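Local coordinates for uncharacterized protein YLR301W (PDB 3RBY) that is of unknown function and not essential in yeast, but interacts with the protein HRR25 and may interact with SEC72, at residues L5-L10 against F22-V27; V72-N77 against V96-K101; V158-D163 against E239-H244; G179-K184 against G191-R196. One frame throughout, in Å; residues are numbered along the deposited sequence.

Contact 1 of 4, residues L5-L10 against F22-V27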
loop_
_atom_site.group_PDB
_atom_site.type_symbol
_atom_site.label_atom_id
_atom_site.label_comp_id
_atom_site.label_asym_id
_atom_site.label_seq_id
_atom_site.Cartn_x
_atom_site.Cartn_y
_atom_site.Cartn_z
ATOM N N LEU A 5 -4.200 -4.768 11.640
ATOM C CA LEU A 5 -4.737 -3.512 11.132
ATOM C C LEU A 5 -4.476 -3.488 9.628
ATOM O O LEU A 5 -3.325 -3.412 9.202
ATOM C CB LEU A 5 -3.990 -2.345 11.774
ATOM C CG LEU A 5 -4.705 -1.041 12.143
ATOM C CD1 LEU A 5 -3.777 0.152 11.956
ATOM C CD2 LEU A 5 -5.982 -0.845 11.367
ATOM N N LEU A 6 -5.524 -3.556 8.816
ATOM C CA LEU A 6 -5.337 -3.499 7.362
ATOM C C LEU A 6 -5.938 -2.258 6.684
ATOM O O LEU A 6 -7.054 -1.834 6.997
ATOM C CB LEU A 6 -5.859 -4.771 6.699
ATOM C CG LEU A 6 -5.190 -6.001 7.321
ATOM C CD1 LEU A 6 -6.102 -6.573 8.387
ATOM C CD2 LEU A 6 -4.849 -7.061 6.270
ATOM N N LYS A 7 -5.178 -1.692 5.747
ATOM C CA LYS A 7 -5.598 -0.523 4.989
ATOM C C LYS A 7 -6.014 -1.011 3.606
ATOM O O LYS A 7 -5.251 -1.739 2.950
ATOM C CB LYS A 7 -4.441 0.461 4.885
ATOM C CG LYS A 7 -4.833 1.848 4.404
ATOM C CD LYS A 7 -4.785 1.970 2.880
ATOM C CE LYS A 7 -5.482 3.271 2.434
ATOM N NZ LYS A 7 -5.494 3.452 0.947
ATOM N N ARG A 8 -7.227 -0.675 3.169
ATOM C CA ARG A 8 -7.654 -1.154 1.859
ATOM C C ARG A 8 -6.983 -0.335 0.759
ATOM O O ARG A 8 -6.925 0.893 0.852
ATOM C CB ARG A 8 -9.177 -1.139 1.696
ATOM C CG ARG A 8 -9.593 -1.803 0.399
ATOM C CD ARG A 8 -11.018 -2.323 0.393
ATOM N NE ARG A 8 -12.031 -1.272 0.502
ATOM C CZ ARG A 8 -12.375 -0.468 -0.491
ATOM N NH1 ARG A 8 -11.755 -0.583 -1.655
ATOM N NH2 ARG A 8 -13.314 0.462 -0.329
ATOM N N LEU A 9 -6.482 -1.035 -0.264
ATOM C CA LEU A 9 -5.734 -0.440 -1.379
ATOM C C LEU A 9 -6.585 -0.303 -2.633
ATOM O O LEU A 9 -6.363 0.603 -3.438
ATOM C CB LEU A 9 -4.510 -1.289 -1.725
ATOM C CG LEU A 9 -3.464 -1.419 -0.621
ATOM C CD1 LEU A 9 -2.392 -2.457 -1.003
ATOM C CD2 LEU A 9 -2.850 -0.051 -0.317
ATOM N N LEU A 10 -7.526 -1.227 -2.817
ATOM C CA LEU A 10 -8.470 -1.127 -3.922
ATOM C C LEU A 10 -9.680 -2.007 -3.708
ATOM O O LEU A 10 -9.606 -3.021 -3.006
ATOM C CB LEU A 10 -7.811 -1.449 -5.274
ATOM C CG LEU A 10 -7.590 -2.905 -5.675
ATOM C CD1 LEU A 10 -8.880 -3.541 -6.215
ATOM C CD2 LEU A 10 -6.495 -2.981 -6.726
ATOM N N PHE A 22 -10.894 5.781 2.645
ATOM C CA PHE A 22 -9.739 5.614 3.518
ATOM C C PHE A 22 -10.109 4.502 4.506
ATOM O O PHE A 22 -10.273 4.747 5.701
ATOM C CB PHE A 22 -9.428 6.910 4.262
ATOM C CG PHE A 22 -8.297 6.790 5.243
ATOM C CD1 PHE A 22 -8.077 7.774 6.191
ATOM C CD2 PHE A 22 -7.455 5.690 5.218
ATOM C CE1 PHE A 22 -7.037 7.666 7.095
ATOM C CE2 PHE A 22 -6.414 5.576 6.119
ATOM C CZ PHE A 22 -6.204 6.565 7.059
ATOM N N THR A 23 -10.253 3.281 3.989
ATOM C CA THR A 23 -10.733 2.147 4.748
ATOM C C THR A 23 -9.631 1.487 5.591
ATOM O O THR A 23 -8.532 1.176 5.099
ATOM C CB THR A 23 -11.345 1.103 3.812
ATOM O OG1 THR A 23 -12.556 1.627 3.272
ATOM C CG2 THR A 23 -11.641 -0.221 4.567
ATOM N N LEU A 24 -9.950 1.252 6.859
ATOM C CA LEU A 24 -9.096 0.495 7.758
ATOM C C LEU A 24 -9.959 -0.608 8.358
ATOM O O LEU A 24 -11.080 -0.340 8.816
ATOM C CB LEU A 24 -8.549 1.393 8.880
ATOM C CG LEU A 24 -7.379 2.344 8.578
ATOM C CD1 LEU A 24 -7.000 3.178 9.785
ATOM C CD2 LEU A 24 -6.155 1.584 8.096
ATOM N N SER A 25 -9.455 -1.841 8.355
ATOM C CA SER A 25 -10.112 -2.929 9.090
ATOM C C SER A 25 -9.292 -3.317 10.311
ATOM O O SER A 25 -8.094 -3.605 10.202
ATOM C CB SER A 25 -10.342 -4.145 8.198
ATOM O OG SER A 25 -11.292 -3.871 7.171
ATOM N N SER A 26 -9.937 -3.302 11.478
ATOM C CA SER A 26 -9.294 -3.713 12.718
ATOM C C SER A 26 -9.746 -5.116 13.127
ATOM O O SER A 26 -10.949 -5.366 13.315
ATOM C CB SER A 26 -9.611 -2.732 13.854
ATOM O OG SER A 26 -9.397 -1.389 13.466
ATOM N N VAL A 27 -8.787 -6.025 13.285
ATOM C CA VAL A 27 -9.103 -7.346 13.813
ATOM C C VAL A 27 -8.336 -7.560 15.116
ATOM O O VAL A 27 -7.102 -7.629 15.121
ATOM C CB VAL A 27 -8.786 -8.458 12.800
ATOM C CG1 VAL A 27 -9.203 -9.827 13.367
ATOM C CG2 VAL A 27 -9.505 -8.190 11.479
HETATM O O HOH W 1 -8.774 2.885 1.540
#
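Leu-6 and Ser-25 form the hydrogen-bonded pair of an antiparallel hairpin, Leu-6 N giving to Ser-25 O at 2.9 Å and Ser-25 N returning to Leu-6 O at 2.8 Å. A third bond, Arg-8 N to Thr-23 O (3.0 Å), forms where strand 24-27 gives way to loop. There a water accepts from Thr-23 N and lies within hydrogen-bonding distance of Arg-8 O. On the face of Leu-5, Lys-7 and Leu-24, the Leu-24 CD2 methyl lies 3.8 Å from Lys-7 CB and 4.1 Å from Leu-5 CD2. The bend at chi2 (-89°) lays the Lys-7 chain forward along its own strand: CE passes Phe-22 CD2 at 4.2 Å and Lys-7 NZ donates to Arg-8 O at 2.9 Å. Trp-176 of the neighbouring sheet packs on Leu-5 and Leu-24. Arg-8 CB rests 3.8 Å from Thr-23 CB, while the Arg-8 guanidinium makes salt bridges to Glu-19 and Glu-52; Thr-23 OG1 bonds instead to Thr-21. The contact is mostly buried, yet its polar ends find partners: Arg-8 O receives the Lys-7 ammonium and has the water beside it, and the two carboxylates facing Arg-8 would be expected to stabilise its positive charge within the fold.

Contact 2 of 4, residues V72-N77 against V96-K101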
loop_
_atom_site.group_PDB
_atom_site.type_symbol
_atom_site.label_atom_id
_atom_site.label_comp_id
_atom_site.label_asym_id
_atom_site.label_seq_id
_atom_site.Cartn_x
_atom_site.Cartn_y
_atom_site.Cartn_z
ATOM N N VAL A 72 -7.052 -18.513 3.410
ATOM C CA VAL A 72 -7.975 -18.684 4.517
ATOM C C VAL A 72 -9.361 -18.189 4.117
ATOM O O VAL A 72 -9.505 -17.303 3.278
ATOM C CB VAL A 72 -7.461 -18.031 5.835
ATOM C CG1 VAL A 72 -6.025 -17.565 5.681
ATOM C CG2 VAL A 72 -8.370 -16.902 6.300
ATOM N N THR A 73 -10.384 -18.798 4.700
ATOM C CA THR A 73 -11.756 -18.474 4.353
ATOM C C THR A 73 -12.388 -17.746 5.509
ATOM O O THR A 73 -12.126 -18.045 6.675
ATOM C CB THR A 73 -12.592 -19.735 4.056
ATOM O OG1 THR A 73 -12.516 -20.641 5.174
ATOM C CG2 THR A 73 -12.078 -20.420 2.790
ATOM N N GLN A 74 -13.234 -16.786 5.194
ATOM C CA GLN A 74 -13.908 -16.078 6.249
ATOM C C GLN A 74 -15.356 -15.924 5.849
ATOM O O GLN A 74 -15.677 -15.355 4.794
ATOM C CB GLN A 74 -13.234 -14.725 6.505
ATOM C CG GLN A 74 -11.773 -14.850 6.923
ATOM C CD GLN A 74 -11.248 -13.575 7.573
ATOM O OE1 GLN A 74 -11.832 -13.078 8.536
ATOM N NE2 GLN A 74 -10.162 -13.023 7.028
ATOM N N ASP A 75 -16.229 -16.443 6.699
ATOM C CA ASP A 75 -17.648 -16.447 6.419
ATOM C C ASP A 75 -18.318 -15.499 7.377
ATOM O O ASP A 75 -18.338 -15.720 8.593
ATOM C CB ASP A 75 -18.151 -17.877 6.509
ATOM C CG ASP A 75 -17.392 -18.785 5.568
ATOM O OD1 ASP A 75 -16.905 -19.849 6.003
ATOM O OD2 ASP A 75 -17.247 -18.404 4.381
ATOM N N PHE A 76 -18.806 -14.396 6.826
ATOM C CA PHE A 76 -19.310 -13.305 7.651
ATOM C C PHE A 76 -20.816 -13.303 7.780
ATOM O O PHE A 76 -21.540 -13.414 6.789
ATOM C CB PHE A 76 -18.887 -11.943 7.085
ATOM C CG PHE A 76 -17.413 -11.667 7.200
ATOM C CD1 PHE A 76 -16.556 -11.980 6.160
ATOM C CD2 PHE A 76 -16.886 -11.081 8.345
ATOM C CE1 PHE A 76 -15.196 -11.727 6.259
ATOM C CE2 PHE A 76 -15.523 -10.826 8.455
ATOM C CZ PHE A 76 -14.679 -11.149 7.414
ATOM N N ASN A 77 -21.273 -13.152 9.014
ATOM C CA ASN A 77 -22.647 -12.738 9.283
ATOM C C ASN A 77 -22.605 -11.497 10.160
ATOM O O ASN A 77 -22.576 -11.590 11.394
ATOM C CB ASN A 77 -23.453 -13.868 9.942
ATOM C CG ASN A 77 -23.763 -14.989 8.971
ATOM O OD1 ASN A 77 -23.055 -15.996 8.930
ATOM N ND2 ASN A 77 -24.804 -14.801 8.151
ATOM N N VAL A 96 -21.915 -13.715 4.031
ATOM C CA VAL A 96 -21.004 -13.455 2.917
ATOM C C VAL A 96 -19.808 -14.378 3.007
ATOM O O VAL A 96 -19.123 -14.421 4.031
ATOM C CB VAL A 96 -20.492 -12.009 2.894
ATOM C CG1 VAL A 96 -19.579 -11.813 1.689
ATOM C CG2 VAL A 96 -21.654 -11.027 2.868
ATOM N N ASN A 97 -19.547 -15.110 1.934
ATOM C CA ASN A 97 -18.417 -16.030 1.917
ATOM C C ASN A 97 -17.194 -15.458 1.203
ATOM O O ASN A 97 -17.253 -15.159 -0.002
ATOM C CB ASN A 97 -18.849 -17.354 1.288
ATOM C CG ASN A 97 -20.014 -17.983 2.029
ATOM O OD1 ASN A 97 -19.836 -18.548 3.112
ATOM N ND2 ASN A 97 -21.215 -17.867 1.465
ATOM N N THR A 98 -16.093 -15.297 1.942
ATOM C CA THR A 98 -14.897 -14.676 1.374
ATOM C C THR A 98 -13.674 -15.572 1.470
ATOM O O THR A 98 -13.576 -16.438 2.343
ATOM C CB THR A 98 -14.574 -13.307 2.022
ATOM O OG1 THR A 98 -14.092 -13.510 3.361
ATOM C CG2 THR A 98 -15.809 -12.406 2.040
ATOM N N THR A 99 -12.738 -15.335 0.560
ATOM C CA THR A 99 -11.477 -16.053 0.530
ATOM C C THR A 99 -10.334 -15.049 0.564
ATOM O O THR A 99 -10.363 -14.040 -0.150
ATOM C CB THR A 99 -11.360 -16.902 -0.749
ATOM O OG1 THR A 99 -12.408 -17.881 -0.768
ATOM C CG2 THR A 99 -10.021 -17.612 -0.801
ATOM N N TRP A 100 -9.320 -15.343 1.373
ATOM C CA TRP A 100 -8.182 -14.457 1.571
ATOM C C TRP A 100 -6.876 -15.152 1.198
ATOM O O TRP A 100 -6.584 -16.241 1.673
ATOM C CB TRP A 100 -8.141 -14.017 3.030
ATOM C CG TRP A 100 -9.362 -13.242 3.414
ATOM C CD1 TRP A 100 -10.636 -13.728 3.550
ATOM C CD2 TRP A 100 -9.435 -11.835 3.705
ATOM N NE1 TRP A 100 -11.491 -12.711 3.913
ATOM C CE2 TRP A 100 -10.783 -11.539 4.010
ATOM C CE3 TRP A 100 -8.491 -10.800 3.743
ATOM C CZ2 TRP A 100 -11.213 -10.246 4.348
ATOM C CZ3 TRP A 100 -8.922 -9.514 4.078
ATOM C CH2 TRP A 100 -10.271 -9.254 4.377
ATOM N N LYS A 101 -6.089 -14.512 0.349
ATOM C CA LYS A 101 -4.862 -15.118 -0.149
ATOM C C LYS A 101 -3.682 -14.166 0.050
ATOM O O LYS A 101 -3.657 -13.081 -0.544
ATOM C CB LYS A 101 -5.004 -15.453 -1.643
ATOM C CG LYS A 101 -6.032 -16.544 -2.003
ATOM C CD LYS A 101 -6.649 -16.285 -3.400
ATOM C CE LYS A 101 -6.839 -17.560 -4.239
ATOM N NZ LYS A 101 -5.577 -17.991 -4.943
#
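Two neighbouring strands of the large antiparallel sheet, 71-76 and 96-102, meet here in regular register, with Val-72, Gln-74 and Phe-76 in hydrogen-bonded pairs with Trp-100, Thr-98 and Val-96. The Gln-74 carbonyl is held twice by one residue, Thr-98 N reaching Gln-74 O at 2.9 Å and Thr-98 OG1 reaching it at 2.8 Å. With OG1 between its own backbone N and carbonyl carbon (chi1 71°), the threonine hydroxyl points across to the Gln-74 carbonyl. The same Thr-98 OG1 accepts from the indole, Trp-100 NE1 lying 2.8 Å away and the bond tilted 18° from the ring plane, which helps to set the rotation of the indole. Over one face of that ring lies the Gln-74 amide, its NE2 3.3 Å above the plane, offset toward the rim, and the amide plane turned 37° from the ring. NE2 and NE1 are both donors, so the amide simply lies over the indole face, with no hydrogen bond between the two nitrogens; NE2 makes a weak one to a triethylene glycol, probably from the crystallisation liquor. Phe-76 turns its edge to Thr-98, CE1 lying 3.6 Å from Thr-98 OG1, and Tyr-33 meets it edge-to-face. Trp-130 stacks on Trp-100. The regular alternation of hydrogen-bonded and non-hydrogen-bonded pairs is typical of an antiparallel sheet, here the larger one of this beta-barrel protein.

Contact 3 of 4, residues V158-D163 against E239-H244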
loop_
_atom_site.group_PDB
_atom_site.type_symbol
_atom_site.label_atom_id
_atom_site.label_comp_id
_atom_site.label_asym_id
_atom_site.label_seq_id
_atom_site.Cartn_x
_atom_site.Cartn_y
_atom_site.Cartn_z
ATOM N N VAL A 158 -10.832 -4.368 23.349
ATOM C CA VAL A 158 -12.165 -4.261 22.775
ATOM C C VAL A 158 -13.184 -3.956 23.875
ATOM O O VAL A 158 -13.175 -4.608 24.928
ATOM C CB VAL A 158 -12.564 -5.553 22.030
ATOM C CG1 VAL A 158 -13.924 -5.404 21.343
ATOM C CG2 VAL A 158 -11.499 -5.930 21.006
ATOM N N LEU A 159 -14.032 -2.946 23.642
ATOM C CA LEU A 159 -15.160 -2.657 24.528
ATOM C C LEU A 159 -16.458 -2.873 23.769
ATOM O O LEU A 159 -16.560 -2.585 22.568
ATOM C CB LEU A 159 -15.112 -1.245 25.107
ATOM C CG LEU A 159 -14.029 -0.979 26.159
ATOM C CD1 LEU A 159 -12.668 -0.841 25.498
ATOM C CD2 LEU A 159 -14.354 0.282 26.926
ATOM N N LYS A 160 -17.441 -3.410 24.480
ATOM C CA LYS A 160 -18.735 -3.707 23.898
ATOM C C LYS A 160 -19.838 -3.068 24.735
ATOM O O LYS A 160 -19.825 -3.125 25.971
ATOM C CB LYS A 160 -18.932 -5.219 23.846
ATOM C CG LYS A 160 -20.069 -5.707 22.958
ATOM C CD LYS A 160 -19.998 -7.248 22.874
ATOM C CE LYS A 160 -21.128 -7.848 22.026
ATOM N NZ LYS A 160 -22.463 -7.691 22.671
ATOM N N VAL A 161 -20.804 -2.469 24.053
ATOM C CA VAL A 161 -21.883 -1.764 24.733
ATOM C C VAL A 161 -22.779 -2.748 25.457
ATOM O O VAL A 161 -23.223 -3.752 24.872
ATOM C CB VAL A 161 -22.724 -0.911 23.748
ATOM C CG1 VAL A 161 -24.207 -1.026 24.039
ATOM C CG2 VAL A 161 -22.292 0.527 23.825
ATOM N N THR A 162 -23.076 -2.439 26.719
ATOM C CA THR A 162 -23.961 -3.257 27.545
ATOM C C THR A 162 -25.222 -2.484 27.943
ATOM O O THR A 162 -25.488 -2.264 29.124
ATOM C CB THR A 162 -23.249 -3.750 28.819
ATOM O OG1 THR A 162 -22.892 -2.627 29.635
ATOM C CG2 THR A 162 -21.993 -4.529 28.459
ATOM N N ASP A 163 -25.989 -2.078 26.936
ATOM C CA ASP A 163 -27.227 -1.331 27.107
ATOM C C ASP A 163 -28.226 -1.957 26.137
ATOM O O ASP A 163 -27.845 -2.403 25.051
ATOM C CB ASP A 163 -26.990 0.144 26.774
ATOM C CG ASP A 163 -28.193 1.016 27.072
ATOM O OD1 ASP A 163 -29.225 0.872 26.371
ATOM O OD2 ASP A 163 -28.098 1.855 28.002
ATOM N N GLU A 239 -18.596 -2.785 28.378
ATOM C CA GLU A 239 -17.802 -3.810 29.038
ATOM C C GLU A 239 -16.520 -4.043 28.237
ATOM O O GLU A 239 -16.558 -4.164 27.005
ATOM C CB GLU A 239 -18.610 -5.114 29.137
ATOM C CG GLU A 239 -17.990 -6.166 30.060
ATOM C CD GLU A 239 -18.597 -7.560 29.872
ATOM O OE1 GLU A 239 -17.975 -8.550 30.346
ATOM O OE2 GLU A 239 -19.686 -7.666 29.242
ATOM N N VAL A 240 -15.385 -4.082 28.925
ATOM C CA VAL A 240 -14.122 -4.479 28.302
ATOM C C VAL A 240 -14.136 -5.991 28.096
ATOM O O VAL A 240 -13.937 -6.749 29.054
ATOM C CB VAL A 240 -12.922 -4.155 29.205
ATOM C CG1 VAL A 240 -11.645 -4.757 28.605
ATOM C CG2 VAL A 240 -12.782 -2.644 29.416
ATOM N N ILE A 241 -14.367 -6.447 26.868
ATOM C CA ILE A 241 -14.460 -7.899 26.632
ATOM C C ILE A 241 -13.135 -8.513 26.180
ATOM O O ILE A 241 -13.018 -9.736 25.989
ATOM C CB ILE A 241 -15.564 -8.232 25.619
ATOM C CG1 ILE A 241 -15.180 -7.685 24.233
ATOM C CG2 ILE A 241 -16.898 -7.661 26.089
ATOM C CD1 ILE A 241 -16.134 -8.096 23.085
ATOM N N GLU A 242 -12.143 -7.652 25.994
ATOM C CA GLU A 242 -10.804 -8.073 25.607
ATOM C C GLU A 242 -9.804 -7.018 26.100
ATOM O O GLU A 242 -10.016 -5.801 25.922
ATOM C CB GLU A 242 -10.710 -8.245 24.083
ATOM C CG GLU A 242 -9.318 -8.676 23.602
ATOM C CD GLU A 242 -9.239 -8.882 22.087
ATOM O OE1 GLU A 242 -10.295 -8.874 21.409
ATOM O OE2 GLU A 242 -8.114 -9.054 21.568
ATOM N N TYR A 243 -8.725 -7.475 26.730
ATOM C CA TYR A 243 -7.704 -6.565 27.224
ATOM C C TYR A 243 -6.304 -7.186 27.187
ATOM O O TYR A 243 -5.796 -7.656 28.210
ATOM C CB TYR A 243 -8.045 -6.106 28.646
ATOM C CG TYR A 243 -7.356 -4.816 29.047
ATOM C CD1 TYR A 243 -7.877 -3.584 28.661
ATOM C CD2 TYR A 243 -6.186 -4.828 29.806
ATOM C CE1 TYR A 243 -7.257 -2.390 29.021
ATOM C CE2 TYR A 243 -5.550 -3.632 30.176
ATOM C CZ TYR A 243 -6.094 -2.418 29.780
ATOM O OH TYR A 243 -5.479 -1.228 30.142
ATOM N N HIS A 244 -5.681 -7.182 26.011
ATOM C CA HIS A 244 -4.288 -7.609 25.895
ATOM C C HIS A 244 -3.381 -6.388 25.840
ATOM O O HIS A 244 -3.142 -5.836 24.763
ATOM C CB HIS A 244 -4.065 -8.472 24.644
ATOM C CG HIS A 244 -4.950 -9.671 24.571
ATOM N ND1 HIS A 244 -4.868 -10.710 25.478
ATOM C CD2 HIS A 244 -5.933 -10.009 23.703
ATOM C CE1 HIS A 244 -5.761 -11.632 25.169
ATOM N NE2 HIS A 244 -6.420 -11.233 24.091
#
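Val-158 O is gripped by two successive amides of the opposite strand, Ile-241 N at 2.9 Å and Glu-242 N in a weak bond at 3.4 Å. Both residues face Val-158, which makes this a classic beta bulge and shifts the antiparallel register by one. Beyond it the pairing is regular, Glu-239 N donating to Lys-160 O at 2.7 Å and Lys-160 N to Glu-239 O at 2.8 Å. The extra residue brings Ile-241 round to the Val-158 and Lys-160 flank. Its CG1 sits between backbone N and carbonyl carbon (chi1 67°), which lays the ethyl branch against Val-158, CG1 to CG1 at 3.9 Å, while Ile-241 CG2 touches Lys-160 CB. On the other face the Val-240 CG2 methyl meets Leu-159 CG, also at 3.9 Å. Glu-242, extended through chi1 and chi2, crosses the Val-158 CG2 branch at a slant. Its OE1 bonds Ser-28 OG and its OE2 takes Asp-30 N, both in the loop after strand 24-27, as well as Ser-156 OG at the start of the partner strand. Three donors thus satisfy a largely buried carboxylate and would be expected to stabilise its ionised form; the bulge stands next to this group, which joins its strand to the 28-30 loop.

Contact 4 of 4, residues G179-K184 against G191-R196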
loop_
_atom_site.group_PDB
_atom_site.type_symbol
_atom_site.label_atom_id
_atom_site.label_comp_id
_atom_site.label_asym_id
_atom_site.label_seq_id
_atom_site.Cartn_x
_atom_site.Cartn_y
_atom_site.Cartn_z
ATOM N N GLY A 179 -14.429 2.547 16.227
ATOM C CA GLY A 179 -15.603 2.236 17.015
ATOM C C GLY A 179 -16.921 2.578 16.334
ATOM O O GLY A 179 -16.972 3.408 15.417
ATOM N N PHE A 180 -17.993 1.921 16.779
ATOM C CA PHE A 180 -19.339 2.330 16.398
ATOM C C PHE A 180 -20.286 2.347 17.609
ATOM O O PHE A 180 -19.997 1.758 18.657
ATOM C CB PHE A 180 -19.890 1.465 15.259
ATOM C CG PHE A 180 -20.661 0.250 15.717
ATOM C CD1 PHE A 180 -20.001 -0.931 16.061
ATOM C CD2 PHE A 180 -22.050 0.279 15.778
ATOM C CE1 PHE A 180 -20.710 -2.059 16.478
ATOM C CE2 PHE A 180 -22.774 -0.856 16.190
ATOM C CZ PHE A 180 -22.096 -2.024 16.538
ATOM N N LEU A 181 -21.384 3.085 17.465
ATOM C CA LEU A 181 -22.491 3.090 18.425
ATOM C C LEU A 181 -23.774 3.303 17.628
ATOM O O LEU A 181 -23.920 4.309 16.940
ATOM C CB LEU A 181 -22.319 4.192 19.482
ATOM C CG LEU A 181 -23.396 4.300 20.579
ATOM C CD1 LEU A 181 -23.559 2.954 21.331
ATOM C CD2 LEU A 181 -23.095 5.448 21.555
ATOM N N SER A 182 -24.685 2.336 17.681
ATOM C CA SER A 182 -25.939 2.448 16.949
ATOM C C SER A 182 -27.152 2.310 17.875
ATOM O O SER A 182 -27.111 1.577 18.877
ATOM C CB SER A 182 -26.007 1.411 15.831
ATOM O OG SER A 182 -26.146 0.108 16.364
ATOM N N GLN A 183 -28.223 3.034 17.545
ATOM C CA GLN A 183 -29.478 2.923 18.283
ATOM C C GLN A 183 -30.264 1.717 17.801
ATOM O O GLN A 183 -30.585 1.625 16.613
ATOM C CB GLN A 183 -30.332 4.158 18.089
ATOM C CG GLN A 183 -29.861 5.352 18.860
ATOM C CD GLN A 183 -30.662 6.579 18.502
ATOM O OE1 GLN A 183 -31.568 6.516 17.667
ATOM N NE2 GLN A 183 -30.339 7.702 19.132
ATOM N N LYS A 184 -30.565 0.798 18.712
ATOM C CA LYS A 184 -31.254 -0.441 18.365
ATOM C C LYS A 184 -32.525 -0.204 17.554
ATOM O O LYS A 184 -32.683 -0.750 16.463
ATOM C CB LYS A 184 -31.575 -1.247 19.626
ATOM C CG LYS A 184 -30.410 -2.073 20.142
ATOM C CD LYS A 184 -30.873 -3.429 20.649
ATOM C CE LYS A 184 -29.846 -4.048 21.581
ATOM N NZ LYS A 184 -29.261 -5.292 21.012
ATOM N N GLY A 191 -29.370 7.367 13.732
ATOM C CA GLY A 191 -29.052 6.361 14.718
ATOM C C GLY A 191 -27.613 5.878 14.698
ATOM O O GLY A 191 -27.270 5.007 15.498
ATOM N N LEU A 192 -26.770 6.423 13.815
ATOM C CA LEU A 192 -25.373 5.958 13.727
ATOM C C LEU A 192 -24.305 6.891 14.318
ATOM O O LEU A 192 -24.399 8.116 14.217
ATOM C CB LEU A 192 -25.010 5.602 12.290
ATOM C CG LEU A 192 -25.932 4.571 11.639
ATOM C CD1 LEU A 192 -25.729 4.521 10.127
ATOM C CD2 LEU A 192 -25.753 3.190 12.272
ATOM N N ASN A 193 -23.295 6.278 14.941
ATOM C CA ASN A 193 -22.097 6.973 15.421
ATOM C C ASN A 193 -20.820 6.159 15.138
ATOM O O ASN A 193 -20.800 4.937 15.327
ATOM C CB ASN A 193 -22.193 7.287 16.920
ATOM C CG ASN A 193 -23.482 7.995 17.293
ATOM O OD1 ASN A 193 -23.525 9.230 17.406
ATOM N ND2 ASN A 193 -24.543 7.213 17.507
ATOM N N PHE A 194 -19.769 6.832 14.659
ATOM C CA PHE A 194 -18.487 6.175 14.424
ATOM C C PHE A 194 -17.365 7.079 14.890
ATOM O O PHE A 194 -17.497 8.301 14.885
ATOM C CB PHE A 194 -18.263 5.877 12.941
ATOM C CG PHE A 194 -19.359 5.074 12.303
ATOM C CD1 PHE A 194 -19.468 3.702 12.533
ATOM C CD2 PHE A 194 -20.280 5.688 11.455
ATOM C CE1 PHE A 194 -20.486 2.954 11.934
ATOM C CE2 PHE A 194 -21.300 4.952 10.852
ATOM C CZ PHE A 194 -21.406 3.581 11.090
ATOM N N ILE A 195 -16.253 6.481 15.283
ATOM C CA ILE A 195 -15.056 7.257 15.539
ATOM C C ILE A 195 -13.831 6.505 15.047
ATOM O O ILE A 195 -13.790 5.259 15.065
ATOM C CB ILE A 195 -14.884 7.550 17.020
ATOM C CG1 ILE A 195 -14.882 6.240 17.799
ATOM C CG2 ILE A 195 -16.007 8.452 17.508
ATOM C CD1 ILE A 195 -14.195 6.344 19.151
ATOM N N ARG A 196 -12.859 7.275 14.576
ATOM C CA ARG A 196 -11.532 6.768 14.301
ATOM C C ARG A 196 -10.614 7.685 15.083
ATOM O O ARG A 196 -10.591 8.897 14.856
ATOM C CB ARG A 196 -11.213 6.837 12.817
ATOM C CG ARG A 196 -10.874 5.498 12.219
ATOM C CD ARG A 196 -9.612 5.561 11.410
ATOM N NE ARG A 196 -9.847 6.075 10.074
ATOM C CZ ARG A 196 -10.391 5.401 9.056
ATOM N NH1 ARG A 196 -10.522 6.008 7.887
ATOM N NH2 ARG A 196 -10.806 4.148 9.178
#
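Gly-179 and Ile-195 pair through both their amides, Leu-181 N donates to Asn-193 O at 2.9 Å, and Gln-183 N donates to Gly-191 O at 3.0 Å near the turn. Leu-181 O is reached from Asn-193 by two groups. The backbone N makes only a weak bond, bent to 126°. Asn-193 ND2 makes a straighter one to Leu-181 O, 3.0 Å long (167°). ND2 approaches from above the Leu-181 carbonyl plane, although that oxygen lies in the plane of the amide. A chi1 of -51° puts the Asn-193 amide over toward the 179-183 strand, within reach of Leu-181 O; its OD1 accepts from Glu-214 N, so both ends of the amide are used. The two strands, 176-183 and 192-199, form a beta hairpin of the second antiparallel sheet. On the face of Phe-180, Ser-182, Leu-192 and Phe-194 the contacts are apolar. Phe-180 CB touches Phe-194 CD1 at 3.6 Å, and the Phe-180 ring leads away to meet Trp-79 edge-to-face. Leu-192 CD2 lies 4.0 Å from Ser-182 CB, with Tyr-85 of helix 82-86 packed on both residues. On the other face, Ile-195 CG1 passes 4.1 Å from Gly-179 CA.

Overall arrangement
Contacts 1 and 2 lie in the larger antiparallel sheet, their centres 16 Å apart, and contacts 3 and 4 in the smaller one, 15 Å apart. Within the smaller sheet contact 4 is nested in the loop that contact 3 closes, and the two touch where Val-161 CG2 packs 3.7 Å from Leu-181 CD1. The sheets meet, among other places, where contacts 1 and 4 touch: Phe-22 carries a cation-pi contact with Arg-196, and Arg-196 NH2 lies 3.6 Å from Leu-24 CB. Contact 2 is remote from contacts 3 and 4, both centres about 25 Å away. Bound triethylene glycol lies near Ser-25 of contact 1 and Trp-100 of contact 2; no active site is known.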